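ADP-ribosylation factor guanine nucleotide-exchange factor SEC7 (Saccharomyces cerevisiae, PDB 4OIY) activates the small GTPase ARF1 at the trans-Golgi network by promoting guanine nucleotide exchange through its Sec7 domain, and so takes part in vesicle budding and Golgi traffic. Local coordinates at residues A17-N20 and K25-P28. Sequence-based numbering, arbitrary orientation.
Sequences AIFN and KAIP
Lys-25 lies against Ile-18 where helices 11-21 and 23-32 pair as the first helical hairpin of the all-helical Sec7 domain. Its side chain runs across that of Ile-18 at about a right angle and bends at its last torsion (chi4 -79°), which brings Lys-25 NZ to 3.6 Å from Ile-18 CG2. There the ammonium group donates to a water, Lys-25 NZ to water O 3.0 Å, and the same water donates to the carbonyl O of Ile-18, also at 3.0 Å, so the two helices are bridged on their exposed side. Ala-26 follows, buried, with its methyl directed at the first helix: Ala-26 CB sits 3.5 Å from Phe-19 CA, and the small side chain allows the backbones to approach to 4.8 Å between the CA atoms of Phe-19 and Ala-26. The CG2 branch of Ile-18, which its chi1 of -65° sets anti to the backbone N, touches Ala-26, 4.0 Å from Ala-26 CB. The side chain of Ile-27 touches Ile-44 and Tyr-62, while the Phe-19 ring packs on Leu-48 and Val-59, so both arms join the core formed with helices 41-50 and 56-64. The Ala-26 methyl lies at the edge of that ring, with Ala-26 CB 4.0 Å from Phe-19 CD2.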
loop_
_atom_site.group_PDB
_atom_site.type_symbol
_atom_site.label_atom_id
_atom_site.label_comp_id
_atom_site.label_asym_id
_atom_site.label_seq_id
_atom_site.Cartn_x
_atom_site.Cartn_y
_atom_site.Cartn_z
ATOM N N ALA A 17 15.398 -15.139 -2.870
ATOM C CA ALA A 17 14.676 -16.410 -2.943
ATOM C C ALA A 17 14.261 -16.889 -1.553
ATOM O O ALA A 17 13.132 -17.362 -1.369
ATOM C CB ALA A 17 15.518 -17.469 -3.646
ATOM N N ILE A 18 15.157 -16.751 -0.579
ATOM C CA ILE A 18 14.837 -17.119 0.804
ATOM C C ILE A 18 13.686 -16.245 1.297
ATOM O O ILE A 18 12.742 -16.748 1.905
ATOM C CB ILE A 18 16.062 -16.989 1.735
ATOM C CG1 ILE A 18 17.145 -17.992 1.332
ATOM C CG2 ILE A 18 15.667 -17.219 3.190
ATOM C CD1 ILE A 18 18.490 -17.713 1.959
ATOM N N PHE A 19 13.748 -14.949 1.011
ATOM C CA PHE A 19 12.686 -14.032 1.447
ATOM C C PHE A 19 11.342 -14.426 0.855
ATOM O O PHE A 19 10.332 -14.446 1.546
ATOM C CB PHE A 19 12.994 -12.583 1.060
ATOM C CG PHE A 19 11.901 -11.622 1.445
ATOM C CD1 PHE A 19 10.842 -11.356 0.589
ATOM C CD2 PHE A 19 11.914 -11.020 2.688
ATOM C CE1 PHE A 19 9.828 -10.490 0.968
ATOM C CE2 PHE A 19 10.909 -10.151 3.070
ATOM C CZ PHE A 19 9.861 -9.888 2.212
ATOM N N ASN A 20 11.322 -14.711 -0.439
ATOM C CA ASN A 20 10.069 -15.012 -1.116
ATOM C C ASN A 20 9.461 -16.319 -0.620
ATOM O O ASN A 20 8.246 -16.494 -0.676
ATOM C CB ASN A 20 10.258 -15.041 -2.635
ATOM C CG ASN A 20 10.458 -13.658 -3.231
ATOM O OD1 ASN A 20 10.038 -12.650 -2.667
ATOM N ND2 ASN A 20 11.097 -13.605 -4.393
ATOM N N LYS A 25 12.540 -15.647 7.778
ATOM C CA LYS A 25 13.786 -16.412 7.693
ATOM C C LYS A 25 14.899 -15.647 6.971
ATOM O O LYS A 25 16.082 -15.897 7.210
ATOM C CB LYS A 25 13.521 -17.752 6.991
ATOM C CG LYS A 25 14.717 -18.685 6.880
ATOM C CD LYS A 25 14.269 -20.105 6.542
ATOM C CE LYS A 25 15.385 -20.920 5.907
ATOM N NZ LYS A 25 15.568 -20.604 4.461
ATOM N N ALA A 26 14.529 -14.724 6.084
ATOM C CA ALA A 26 15.516 -13.986 5.297
ATOM C C ALA A 26 16.204 -12.887 6.098
ATOM O O ALA A 26 17.333 -12.515 5.781
ATOM C CB ALA A 26 14.881 -13.395 4.043
ATOM N N ILE A 27 15.520 -12.352 7.111
ATOM C CA ILE A 27 16.044 -11.190 7.834
ATOM C C ILE A 27 17.384 -11.542 8.485
ATOM O O ILE A 27 18.379 -10.885 8.188
ATOM C CB ILE A 27 15.038 -10.600 8.858
ATOM C CG1 ILE A 27 13.728 -10.180 8.174
ATOM C CG2 ILE A 27 15.648 -9.416 9.605
ATOM C CD1 ILE A 27 13.879 -9.185 7.044
ATOM N N PRO A 28 17.423 -12.604 9.330
ATOM C CA PRO A 28 18.707 -12.958 9.943
ATOM C C PRO A 28 19.773 -13.409 8.949
ATOM O O PRO A 28 20.952 -13.341 9.285
ATOM C CB PRO A 28 18.350 -14.122 10.881
ATOM C CG PRO A 28 16.887 -14.008 11.109
ATOM C CD PRO A 28 16.344 -13.481 9.816
HETATM O O HOH W 1 13.061 -19.373 3.288
#